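Local atomic coordinates of glutathione reductase (Bartonella henselae, PDB entry 3O0H), a protein that probably reduces glutathione disulfide to glutathione with NADPH, passing electrons through a bound FAD and a redox-active disulfide. Residues L29-S34 / R40-A45; S134-V139 / L144-T149. All coordinates share one frame; numbering follows the deposited sequence.

Interaction 1: residues L29-S34 / R40-A45. With FAD (flavin-adenine dinucleotide), chain H.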
ATOM      1  N   LEU B  29       1.104 -39.495  12.104  1.00 15.06           N
ATOM      2  CA  LEU B  29       1.261 -38.757  10.872  1.00 14.59           C
ATOM      3  C   LEU B  29       2.732 -38.569  10.563  1.00 13.72           C
ATOM      4  O   LEU B  29       3.523 -38.110  11.426  1.00 14.24           O
ATOM      5  CB  LEU B  29       0.621 -37.377  11.008  1.00 14.51           C
ATOM      6  CG  LEU B  29       0.777 -36.438   9.811  1.00 15.10           C
ATOM      7  CD1 LEU B  29       0.015 -36.977   8.611  1.00 15.22           C
ATOM      8  CD2 LEU B  29       0.275 -35.055  10.214  1.00 14.21           C
ATOM      9  N   PHE B  30       3.079 -38.870   9.318  1.00 13.26           N
ATOM     10  CA  PHE B  30       4.415 -38.624   8.751  1.00 12.62           C
ATOM     11  C   PHE B  30       4.239 -37.667   7.595  1.00 12.05           C
ATOM     12  O   PHE B  30       3.546 -37.978   6.602  1.00 10.71           O
ATOM     13  CB  PHE B  30       5.062 -39.916   8.250  1.00 12.96           C
ATOM     14  CG  PHE B  30       6.528 -39.812   7.942  1.00 13.45           C
ATOM     15  CD1 PHE B  30       6.967 -39.145   6.813  1.00 13.58           C
ATOM     16  CD2 PHE B  30       7.475 -40.419   8.777  1.00 16.12           C
ATOM     17  CE1 PHE B  30       8.344 -39.089   6.478  1.00 14.91           C
ATOM     18  CE2 PHE B  30       8.805 -40.352   8.490  1.00 16.86           C
ATOM     19  CZ  PHE B  30       9.263 -39.679   7.311  1.00 16.45           C
ATOM     20  N   VAL B  31       4.936 -36.540   7.686  1.00 12.51           N
ATOM     21  CA  VAL B  31       4.861 -35.499   6.651  1.00 11.73           C
ATOM     22  C   VAL B  31       6.142 -35.530   5.826  1.00 12.78           C
ATOM     23  O   VAL B  31       7.236 -35.472   6.388  1.00 12.13           O
ATOM     24  CB  VAL B  31       4.624 -34.134   7.255  1.00 12.64           C
ATOM     25  CG1 VAL B  31       4.541 -33.020   6.148  1.00 11.08           C
ATOM     26  CG2 VAL B  31       3.345 -34.159   8.102  1.00  8.63           C
ATOM     27  N   ILE B  32       5.989 -35.591   4.495  1.00 11.74           N
ATOM     28  CA  ILE B  32       7.131 -35.611   3.580  1.00 12.48           C
ATOM     29  C   ILE B  32       7.335 -34.231   3.008  1.00 12.13           C
ATOM     30  O   ILE B  32       6.588 -33.812   2.152  1.00 11.89           O
ATOM     31  CB  ILE B  32       6.980 -36.646   2.419  1.00 11.53           C
ATOM     32  CG1 ILE B  32       6.611 -38.023   2.978  1.00 12.18           C
ATOM     33  CG2 ILE B  32       8.308 -36.741   1.584  1.00 10.79           C
ATOM     34  CD1 ILE B  32       6.159 -39.119   1.878  1.00 12.08           C
ATOM     35  N   GLY B  33       8.348 -33.526   3.531  1.00 13.03           N
ATOM     36  CA  GLY B  33       8.720 -32.180   3.078  1.00 11.73           C
ATOM     37  C   GLY B  33       8.275 -31.133   4.110  1.00 12.22           C
ATOM     38  O   GLY B  33       7.156 -31.136   4.543  1.00 11.51           O
ATOM     39  N   SER B  34       9.208 -30.288   4.534  1.00 13.21           N
ATOM     40  CA  SER B  34       8.968 -29.266   5.520  0.60 13.94           C
ATOM     41  C   SER B  34       8.926 -27.888   4.886  1.00 14.27           C
ATOM     42  O   SER B  34       9.534 -26.965   5.399  1.00 15.95           O
ATOM     43  CB  SER B  34      10.034 -29.326   6.613  0.60 13.97           C
ATOM     44  OG  SER B  34       9.632 -28.587   7.759  0.60 14.58           O
ATOM     45  N   ARG B  40       3.392 -26.274   8.129  1.00 15.24           N
ATOM     46  CA  ARG B  40       2.152 -25.827   8.755  1.00 15.00           C
ATOM     47  C   ARG B  40       1.360 -27.016   9.257  1.00 15.04           C
ATOM     48  O   ARG B  40       0.930 -27.011  10.402  1.00 14.76           O
ATOM     49  CB  ARG B  40       1.257 -24.994   7.832  1.00 14.46           C
ATOM     50  CG  ARG B  40      -0.077 -24.534   8.519  1.00 15.05           C
ATOM     51  CD  ARG B  40       0.135 -23.558   9.697  1.00 20.56           C
ATOM     52  NE  ARG B  40       0.810 -22.307   9.309  1.00 19.42           N
ATOM     53  CZ  ARG B  40       0.170 -21.174   8.971  1.00 17.94           C
ATOM     54  NH1 ARG B  40      -1.163 -21.097   8.901  1.00 20.03           N
ATOM     55  NH2 ARG B  40       0.867 -20.130   8.629  1.00 18.16           N
ATOM     56  N   ALA B  41       1.196 -28.030   8.394  1.00 13.21           N
ATOM     57  CA  ALA B  41       0.419 -29.216   8.721  1.00 13.35           C
ATOM     58  C   ALA B  41       0.986 -29.968   9.916  1.00 13.65           C
ATOM     59  O   ALA B  41       0.249 -30.377  10.833  1.00 15.29           O
ATOM     60  CB  ALA B  41       0.352 -30.175   7.497  1.00 12.23           C
ATOM     61  N   ALA B  42       2.280 -30.203   9.881  1.00 12.77           N
ATOM     62  CA  ALA B  42       2.948 -30.950  10.935  1.00 14.51           C
ATOM     63  C   ALA B  42       2.871 -30.256  12.295  1.00 16.12           C
ATOM     64  O   ALA B  42       2.594 -30.925  13.293  1.00 17.74           O
ATOM     65  CB  ALA B  42       4.395 -31.215  10.575  1.00 14.61           C
ATOM     66  N   ARG B  43       3.120 -28.939  12.333  1.00 16.95           N
ATOM     67  CA  ARG B  43       3.100 -28.173  13.604  1.00 18.39           C
ATOM     68  C   ARG B  43       1.703 -28.216  14.184  1.00 19.12           C
ATOM     69  O   ARG B  43       1.544 -28.458  15.399  1.00 19.20           O
ATOM     70  CB  ARG B  43       3.576 -26.721  13.429  1.00 18.62           C
ATOM     71  CG  ARG B  43       3.433 -25.825  14.693  1.00 23.94           C
ATOM     72  CD  ARG B  43       4.117 -24.427  14.495  1.00 27.74           C
ATOM     73  NE  ARG B  43       3.509 -23.662  13.408  1.00 27.77           N
ATOM     74  CZ  ARG B  43       2.359 -22.979  13.478  1.00 31.13           C
ATOM     75  NH1 ARG B  43       1.921 -22.330  12.406  1.00 33.44           N
ATOM     76  NH2 ARG B  43       1.652 -22.905  14.599  1.00 31.82           N
ATOM     77  N   LEU B  44       0.688 -28.054  13.328  1.00 17.56           N
ATOM     78  CA  LEU B  44      -0.679 -28.021  13.807  1.00 19.10           C
ATOM     79  C   LEU B  44      -1.113 -29.401  14.350  1.00 18.54           C
ATOM     80  O   LEU B  44      -1.729 -29.464  15.392  1.00 19.50           O
ATOM     81  CB  LEU B  44      -1.665 -27.590  12.734  1.00 18.50           C
ATOM     82  CG  LEU B  44      -1.653 -26.137  12.279  1.00 22.97           C
ATOM     83  CD1 LEU B  44      -2.633 -26.034  11.078  1.00 22.84           C
ATOM     84  CD2 LEU B  44      -2.056 -25.203  13.418  1.00 27.17           C
ATOM     85  N   ALA B  45      -0.804 -30.467  13.626  1.00 17.12           N
ATOM     86  CA  ALA B  45      -1.133 -31.812  14.068  1.00 17.05           C
ATOM     87  C   ALA B  45      -0.441 -32.140  15.388  1.00 17.78           C
ATOM     88  O   ALA B  45      -1.008 -32.800  16.250  1.00 19.70           O
ATOM     89  CB  ALA B  45      -0.743 -32.863  13.003  1.00 14.23           C
TER
HETATM   90  PA  FAD H 500       8.018 -26.378  -0.737  1.00 12.80           P
HETATM   91  O1A FAD H 500       8.793 -26.310  -2.018  1.00 12.38           O
HETATM   92  O2A FAD H 500       8.011 -25.096   0.051  1.00 12.81           O
HETATM   93  O5B FAD H 500       8.511 -27.560   0.217  1.00 11.58           O
HETATM   94  C5B FAD H 500       8.805 -28.868  -0.228  1.00 12.86           C
HETATM   95  C4B FAD H 500       9.906 -29.368   0.686  1.00 11.36           C
HETATM   96  O4B FAD H 500      10.055 -30.776   0.584  1.00 13.53           O
HETATM   97  C3B FAD H 500      11.276 -28.768   0.391  1.00 11.40           C
HETATM   98  O3B FAD H 500      11.844 -28.225   1.587  1.00 14.23           O
HETATM   99  C2B FAD H 500      12.102 -29.937  -0.111  1.00 13.87           C
HETATM  100  O2B FAD H 500      13.444 -29.824   0.296  1.00 13.57           O
HETATM  101  C1B FAD H 500      11.476 -31.117   0.551  1.00 12.14           C
HETATM  102  N9A FAD H 500      11.412 -32.428  -0.116  1.00 11.65           N
HETATM  103  C8A FAD H 500      10.982 -32.707  -1.379  1.00  9.30           C
HETATM  104  N7A FAD H 500      10.949 -34.041  -1.529  1.00  9.28           N
HETATM  105  C5A FAD H 500      11.354 -34.598  -0.349  1.00  9.21           C
HETATM  106  C6A FAD H 500      11.437 -35.891   0.096  1.00 11.56           C
HETATM  107  N6A FAD H 500      11.163 -36.947  -0.685  1.00 11.03           N
HETATM  108  N1A FAD H 500      11.856 -36.129   1.382  1.00 11.19           N
HETATM  109  C2A FAD H 500      12.138 -35.068   2.211  1.00 13.23           C
HETATM  110  N3A FAD H 500      12.023 -33.786   1.788  1.00 12.87           N
HETATM  111  C4A FAD H 500      11.592 -33.584   0.535  1.00 11.87           C
HETATM  112  N1  FAD H 500       5.205 -18.038  -3.988  1.00 13.72           N
HETATM  113  C2  FAD H 500       4.497 -16.947  -3.527  1.00 11.18           C
HETATM  114  O2  FAD H 500       3.359 -17.053  -3.003  1.00 12.68           O
HETATM  115  N3  FAD H 500       5.038 -15.727  -3.631  1.00 12.28           N
HETATM  116  C4  FAD H 500       6.303 -15.509  -4.152  1.00 14.17           C
HETATM  117  O4  FAD H 500       6.722 -14.345  -4.160  1.00 13.93           O
HETATM  118  C4X FAD H 500       7.027 -16.606  -4.621  1.00 11.92           C
HETATM  119  N5  FAD H 500       8.289 -16.465  -5.131  1.00 14.92           N
HETATM  120  C5X FAD H 500       8.976 -17.607  -5.542  1.00 11.58           C
HETATM  121  C6  FAD H 500      10.244 -17.439  -6.072  1.00 11.57           C
HETATM  122  C7  FAD H 500      10.984 -18.538  -6.486  1.00 12.69           C
HETATM  123  C7M FAD H 500      12.376 -18.302  -7.046  1.00 14.26           C
HETATM  124  C8  FAD H 500      10.454 -19.808  -6.365  1.00 10.10           C
HETATM  125  C8M FAD H 500      11.224 -21.020  -6.846  1.00 10.35           C
HETATM  126  C9  FAD H 500       9.171 -19.981  -5.859  1.00  9.20           C
HETATM  127  C9A FAD H 500       8.424 -18.871  -5.450  1.00  8.53           C
HETATM  128  N10 FAD H 500       7.147 -18.991  -4.930  1.00 12.23           N
HETATM  129  C10 FAD H 500       6.468 -17.878  -4.501  1.00 12.02           C
HETATM  130  C1' FAD H 500       6.469 -20.298  -4.804  1.00 10.35           C
HETATM  131  C2' FAD H 500       6.559 -20.908  -3.428  1.00 12.33           C
HETATM  132  O2' FAD H 500       7.923 -21.121  -3.118  1.00 12.21           O
HETATM  133  C3' FAD H 500       5.822 -22.221  -3.451  1.00 10.98           C
HETATM  134  O3' FAD H 500       4.528 -22.127  -4.018  1.00 12.45           O
HETATM  135  C4' FAD H 500       5.803 -22.838  -2.070  1.00 13.31           C
HETATM  136  O4' FAD H 500       7.152 -22.959  -1.609  1.00 14.55           O
HETATM  137  C5' FAD H 500       5.169 -24.223  -2.101  1.00 11.45           C
HETATM  138  O5' FAD H 500       5.096 -24.775  -0.767  1.00 11.35           O
HETATM  139  P   FAD H 500       5.141 -26.376  -0.665  1.00 10.72           P
HETATM  140  O1P FAD H 500       4.882 -26.798   0.764  1.00 14.03           O
HETATM  141  O2P FAD H 500       4.178 -26.975  -1.667  1.00 10.01           O
HETATM  142  O3P FAD H 500       6.557 -26.873  -1.177  1.00 10.76           O

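Interaction 2: residues S134-V139 / L144-T149. With FAD (flavin-adenine dinucleotide), chain H.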
ATOM      1  N   SER B 134      16.538 -36.084   6.298  1.00 18.15           N
ATOM      2  CA  SER B 134      16.766 -37.034   5.225  1.00 17.79           C
ATOM      3  C   SER B 134      15.626 -36.953   4.246  1.00 16.57           C
ATOM      4  O   SER B 134      14.515 -36.568   4.595  1.00 15.09           O
ATOM      5  CB  SER B 134      16.824 -38.447   5.799  1.00 19.51           C
ATOM      6  OG  SER B 134      17.082 -39.431   4.816  1.00 19.80           O
ATOM      7  N   ARG B 135      15.913 -37.297   3.007  1.00 16.41           N
ATOM      8  CA  ARG B 135      14.864 -37.582   2.061  1.00 15.73           C
ATOM      9  C   ARG B 135      14.133 -38.799   2.610  1.00 15.14           C
ATOM     10  O   ARG B 135      14.758 -39.689   3.196  1.00 14.86           O
ATOM     11  CB  ARG B 135      15.491 -37.902   0.696  1.00 17.05           C
ATOM     12  CG  ARG B 135      14.504 -38.362  -0.407  1.00 16.06           C
ATOM     13  CD  ARG B 135      15.228 -38.477  -1.748  1.00 18.26           C
ATOM     14  NE  ARG B 135      14.308 -38.784  -2.842  1.00 21.64           N
ATOM     15  CZ  ARG B 135      13.537 -37.880  -3.460  1.00 21.34           C
ATOM     16  NH1 ARG B 135      13.541 -36.596  -3.086  1.00 19.51           N
ATOM     17  NH2 ARG B 135      12.725 -38.269  -4.430  1.00 20.21           N
ATOM     18  N   ALA B 136      12.819 -38.831   2.429  1.00 13.92           N
ATOM     19  CA  ALA B 136      11.995 -40.015   2.703  1.00 14.23           C
ATOM     20  C   ALA B 136      11.308 -40.405   1.394  1.00 13.92           C
ATOM     21  O   ALA B 136      10.819 -39.548   0.661  1.00 11.49           O
ATOM     22  CB  ALA B 136      10.931 -39.709   3.738  1.00 12.82           C
ATOM     23  N   VAL B 137      11.225 -41.711   1.167  1.00 15.25           N
ATOM     24  CA  VAL B 137      10.518 -42.315   0.048  1.00 15.55           C
ATOM     25  C   VAL B 137       9.598 -43.411   0.568  1.00 15.52           C
ATOM     26  O   VAL B 137       9.848 -44.005   1.618  1.00 14.51           O
ATOM     27  CB  VAL B 137      11.486 -42.883  -1.010  1.00 17.24           C
ATOM     28  CG1 VAL B 137      12.524 -41.843  -1.403  1.00 16.51           C
ATOM     29  CG2 VAL B 137      12.196 -44.161  -0.542  1.00 19.35           C
ATOM     30  N   PHE B 138       8.536 -43.703  -0.172  1.00 14.15           N
ATOM     31  CA  PHE B 138       7.631 -44.804   0.211  1.00 13.72           C
ATOM     32  C   PHE B 138       8.271 -46.148  -0.067  1.00 14.44           C
ATOM     33  O   PHE B 138       8.900 -46.355  -1.111  1.00 13.54           O
ATOM     34  CB  PHE B 138       6.300 -44.756  -0.551  1.00 13.60           C
ATOM     35  CG  PHE B 138       5.399 -43.595  -0.177  1.00 14.43           C
ATOM     36  CD1 PHE B 138       5.522 -42.376  -0.801  1.00 16.13           C
ATOM     37  CD2 PHE B 138       4.391 -43.759   0.756  1.00 13.75           C
ATOM     38  CE1 PHE B 138       4.672 -41.316  -0.466  1.00 15.60           C
ATOM     39  CE2 PHE B 138       3.536 -42.736   1.083  1.00 13.46           C
ATOM     40  CZ  PHE B 138       3.669 -41.516   0.470  1.00 13.51           C
ATOM     41  N   VAL B 139       8.075 -47.066   0.878  1.00 14.34           N
ATOM     42  CA  VAL B 139       8.369 -48.475   0.711  1.00 16.29           C
ATOM     43  C   VAL B 139       7.068 -49.248   0.381  1.00 16.62           C
ATOM     44  O   VAL B 139       7.070 -50.160  -0.416  1.00 18.45           O
ATOM     45  CB  VAL B 139       8.930 -49.057   2.035  1.00 17.04           C
ATOM     46  CG1 VAL B 139       8.974 -50.587   1.983  1.00 18.19           C
ATOM     47  CG2 VAL B 139      10.294 -48.483   2.304  1.00 17.62           C
ATOM     48  N   LEU B 144       7.801 -45.548   5.217  1.00 15.50           N
ATOM     49  CA  LEU B 144       8.758 -44.731   4.527  1.00 15.46           C
ATOM     50  C   LEU B 144      10.153 -45.210   4.842  1.00 16.91           C
ATOM     51  O   LEU B 144      10.388 -45.757   5.936  1.00 17.28           O
ATOM     52  CB  LEU B 144       8.649 -43.293   4.973  1.00 15.53           C
ATOM     53  CG  LEU B 144       7.329 -42.564   4.764  1.00 18.19           C
ATOM     54  CD1 LEU B 144       6.766 -42.833   3.353  1.00 16.93           C
ATOM     55  CD2 LEU B 144       6.290 -42.863   5.921  1.00 15.33           C
ATOM     56  N   GLU B 145      11.066 -44.980   3.901  1.00 15.47           N
ATOM     57  CA  GLU B 145      12.466 -45.210   4.117  1.00 17.24           C
ATOM     58  C   GLU B 145      13.240 -43.908   4.044  1.00 16.47           C
ATOM     59  O   GLU B 145      12.991 -43.071   3.171  1.00 14.11           O
ATOM     60  CB  GLU B 145      12.996 -46.222   3.110  1.00 17.89           C
ATOM     61  CG  GLU B 145      14.457 -46.606   3.360  1.00 21.46           C
ATOM     62  CD  GLU B 145      14.963 -47.747   2.461  1.00 25.12           C
ATOM     63  OE1 GLU B 145      16.030 -47.594   1.887  1.00 30.23           O
ATOM     64  OE2 GLU B 145      14.337 -48.814   2.373  1.00 28.23           O
ATOM     65  N   LEU B 146      14.132 -43.710   5.016  1.00 17.43           N
ATOM     66  CA  LEU B 146      14.975 -42.525   5.059  1.00 18.14           C
ATOM     67  C   LEU B 146      16.207 -42.839   4.230  1.00 20.08           C
ATOM     68  O   LEU B 146      16.957 -43.772   4.536  1.00 21.23           O
ATOM     69  CB  LEU B 146      15.348 -42.136   6.511  1.00 17.99           C
ATOM     70  CG  LEU B 146      14.168 -41.846   7.439  1.00 18.58           C
ATOM     71  CD1 LEU B 146      14.664 -41.516   8.847  1.00 21.04           C
ATOM     72  CD2 LEU B 146      13.307 -40.734   6.919  1.00 14.87           C
ATOM     73  N   SER B 147      16.402 -42.086   3.148  1.00 20.64           N
ATOM     74  CA  SER B 147      17.560 -42.261   2.267  1.00 22.78           C
ATOM     75  C   SER B 147      18.922 -42.274   2.952  1.00 24.43           C
ATOM     76  O   SER B 147      19.748 -43.078   2.610  1.00 25.17           O
ATOM     77  CB  SER B 147      17.548 -41.215   1.131  1.00 23.29           C
ATOM     78  OG  SER B 147      16.308 -41.302   0.407  1.00 24.58           O
ATOM     79  N   VAL B 148      19.150 -41.397   3.925  1.00 24.61           N
ATOM     80  CA  VAL B 148      20.498 -41.205   4.484  1.00 26.22           C
ATOM     81  C   VAL B 148      20.988 -42.464   5.233  1.00 27.43           C
ATOM     82  O   VAL B 148      22.140 -42.913   5.081  1.00 28.97           O
ATOM     83  CB  VAL B 148      20.518 -39.922   5.423  1.00 26.21           C
ATOM     84  CG1 VAL B 148      21.895 -39.772   6.173  1.00 28.95           C
ATOM     85  CG2 VAL B 148      20.237 -38.670   4.617  1.00 24.54           C
ATOM     86  N   THR B 149      20.082 -43.077   5.988  1.00 26.35           N
ATOM     87  CA  THR B 149      20.414 -44.243   6.830  1.00 27.33           C
ATOM     88  C   THR B 149      19.786 -45.582   6.440  1.00 26.57           C
ATOM     89  O   THR B 149      20.192 -46.613   6.939  1.00 26.70           O
ATOM     90  CB  THR B 149      19.883 -43.976   8.203  1.00 27.73           C
ATOM     91  OG1 THR B 149      18.446 -43.867   8.126  1.00 25.92           O
ATOM     92  CG2 THR B 149      20.502 -42.682   8.748  1.00 28.74           C
TER
HETATM   93  PA  FAD H 500       8.018 -26.378  -0.737  1.00 12.80           P
HETATM   94  O1A FAD H 500       8.793 -26.310  -2.018  1.00 12.38           O
HETATM   95  O2A FAD H 500       8.011 -25.096   0.051  1.00 12.81           O
HETATM   96  O5B FAD H 500       8.511 -27.560   0.217  1.00 11.58           O
HETATM   97  C5B FAD H 500       8.805 -28.868  -0.228  1.00 12.86           C
HETATM   98  C4B FAD H 500       9.906 -29.368   0.686  1.00 11.36           C
HETATM   99  O4B FAD H 500      10.055 -30.776   0.584  1.00 13.53           O
HETATM  100  C3B FAD H 500      11.276 -28.768   0.391  1.00 11.40           C
HETATM  101  O3B FAD H 500      11.844 -28.225   1.587  1.00 14.23           O
HETATM  102  C2B FAD H 500      12.102 -29.937  -0.111  1.00 13.87           C
HETATM  103  O2B FAD H 500      13.444 -29.824   0.296  1.00 13.57           O
HETATM  104  C1B FAD H 500      11.476 -31.117   0.551  1.00 12.14           C
HETATM  105  N9A FAD H 500      11.412 -32.428  -0.116  1.00 11.65           N
HETATM  106  C8A FAD H 500      10.982 -32.707  -1.379  1.00  9.30           C
HETATM  107  N7A FAD H 500      10.949 -34.041  -1.529  1.00  9.28           N
HETATM  108  C5A FAD H 500      11.354 -34.598  -0.349  1.00  9.21           C
HETATM  109  C6A FAD H 500      11.437 -35.891   0.096  1.00 11.56           C
HETATM  110  N6A FAD H 500      11.163 -36.947  -0.685  1.00 11.03           N
HETATM  111  N1A FAD H 500      11.856 -36.129   1.382  1.00 11.19           N
HETATM  112  C2A FAD H 500      12.138 -35.068   2.211  1.00 13.23           C
HETATM  113  N3A FAD H 500      12.023 -33.786   1.788  1.00 12.87           N
HETATM  114  C4A FAD H 500      11.592 -33.584   0.535  1.00 11.87           C
HETATM  115  N1  FAD H 500       5.205 -18.038  -3.988  1.00 13.72           N
HETATM  116  C2  FAD H 500       4.497 -16.947  -3.527  1.00 11.18           C
HETATM  117  O2  FAD H 500       3.359 -17.053  -3.003  1.00 12.68           O
HETATM  118  N3  FAD H 500       5.038 -15.727  -3.631  1.00 12.28           N
HETATM  119  C4  FAD H 500       6.303 -15.509  -4.152  1.00 14.17           C
HETATM  120  O4  FAD H 500       6.722 -14.345  -4.160  1.00 13.93           O
HETATM  121  C4X FAD H 500       7.027 -16.606  -4.621  1.00 11.92           C
HETATM  122  N5  FAD H 500       8.289 -16.465  -5.131  1.00 14.92           N
HETATM  123  C5X FAD H 500       8.976 -17.607  -5.542  1.00 11.58           C
HETATM  124  C6  FAD H 500      10.244 -17.439  -6.072  1.00 11.57           C
HETATM  125  C7  FAD H 500      10.984 -18.538  -6.486  1.00 12.69           C
HETATM  126  C7M FAD H 500      12.376 -18.302  -7.046  1.00 14.26           C
HETATM  127  C8  FAD H 500      10.454 -19.808  -6.365  1.00 10.10           C
HETATM  128  C8M FAD H 500      11.224 -21.020  -6.846  1.00 10.35           C
HETATM  129  C9  FAD H 500       9.171 -19.981  -5.859  1.00  9.20           C
HETATM  130  C9A FAD H 500       8.424 -18.871  -5.450  1.00  8.53           C
HETATM  131  N10 FAD H 500       7.147 -18.991  -4.930  1.00 12.23           N
HETATM  132  C10 FAD H 500       6.468 -17.878  -4.501  1.00 12.02           C
HETATM  133  C1' FAD H 500       6.469 -20.298  -4.804  1.00 10.35           C
HETATM  134  C2' FAD H 500       6.559 -20.908  -3.428  1.00 12.33           C
HETATM  135  O2' FAD H 500       7.923 -21.121  -3.118  1.00 12.21           O
HETATM  136  C3' FAD H 500       5.822 -22.221  -3.451  1.00 10.98           C
HETATM  137  O3' FAD H 500       4.528 -22.127  -4.018  1.00 12.45           O
HETATM  138  C4' FAD H 500       5.803 -22.838  -2.070  1.00 13.31           C
HETATM  139  O4' FAD H 500       7.152 -22.959  -1.609  1.00 14.55           O
HETATM  140  C5' FAD H 500       5.169 -24.223  -2.101  1.00 11.45           C
HETATM  141  O5' FAD H 500       5.096 -24.775  -0.767  1.00 11.35           O
HETATM  142  P   FAD H 500       5.141 -26.376  -0.665  1.00 10.72           P
HETATM  143  O1P FAD H 500       4.882 -26.798   0.764  1.00 14.03           O
HETATM  144  O2P FAD H 500       4.178 -26.975  -1.667  1.00 10.01           O
HETATM  145  O3P FAD H 500       6.557 -26.873  -1.177  1.00 10.76           O

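Interaction 1: residues L29-S34 / R40-A45
The first beta-alpha-beta unit of the FAD-binding Rossmann fold brings L29 and V31, on strand 27-32, against A45 and A42, on helix 36-47, and its strand-to-helix turn holds the dinucleotide. The side chains of L29 and V31 point from one face of the strand toward the helix, and each ends on a single methyl group. CD2 of L29 lies 3.7 Å from CB of A45; CG of that leucine stands anti to the backbone N (chi1 176°), and one branch of its fork reaches the helix. About one helical turn nearer the FAD, CG2 of V31 meets CB of A42 at 4.0 Å. Here CA of A42 lies 6.5 Å from CA of V31, a close spacing consistent with alanine's small side chain on the helix side. L159 of the neighbouring strand 158-160 packs on V31 and A41, and V52 of strand 52-55 on A45, which embeds the contact in the parallel sheet.

The alternate residues F30 and I32 turn to the other face of the strand. There CG2 of I32 touches C6A of the FAD adenine at 3.6 Å. Where the strand ends, CA of G33 approaches O4B of the FAD ribose to 3.2 Å. G33 is probably the first glycine of a Rossmann-type GxGxxG motif; with no side chain, it can take a positive phi (106°) and let the ribose come close. Within the helix, the amide N of A45 bonds to O of A41 at 3.0 Å, while L29 and V31 pair by backbone with A53 of strand 52-55. Strand and helix thus meet through apolar groups alone across this contact, and the turn between them contributes to FAD binding through the amide N of G37.

Interaction 2: residues S134-V139 / L144-T149
A beta hairpin beside the adenine of FAD pairs A136 to F138 with L144 to L146, antiparallel, with its outer edge turned to the cofactor. V137 and E145 form the hydrogen-bonded pair: the amide N of E145 gives to O of V137 at 2.8 Å, and the amide N of V137 returns a bond to O of E145. Past the paired strands, a serine takes over. OG of S134, anti to its own N (chi1 -178°), accepts from the amide N of V148 at 3.0 Å and donates to O of R135. O of R135 also receives the amide N of S147 at 2.9 Å, the two donors arriving from opposite faces of the carbonyl plane.

At the other end, methyl CD1 of L144 sits over the ring face of F138, a CH-pi contact 3.9 Å from the centroid. The non-hydrogen-bonded position of A136 leaves its N and O directed at the adenine: N of A136 donates to FAD N1A at 3.1 Å, and FAD N6A donates to O of A136 at 2.9 Å. The R135 guanidinium, held by E57 in a salt bridge and by the carbonyl of G292, has N6A over one face, displaced toward its rim. The backbone of A136 thus reads the acceptor N1A and the donor N6A of the adenine, and the flanking V137-E145 bonds probably help keep A136 in position.

Interactions 1 and 2 attend to the same FAD from two elements of one domain. The 29-34/40-45 contact is wholly buried and joins strand to helix through methyl groups; the 134-139/144-149 contact is only partly buried, runs from a packed end at F138 and L144 to exposed S147 and V148, and depends on backbone hydrogen bonds. They meet where the far face of strand 27-32 lies against the hairpin: CD1 of I32 touches CE1 of F138 at 3.5 Å, and CE1 of F30 reaches CB of A136 at 3.8 Å. Strand 27-32 is therefore sandwiched, with its helix against one face and the hairpin against the other.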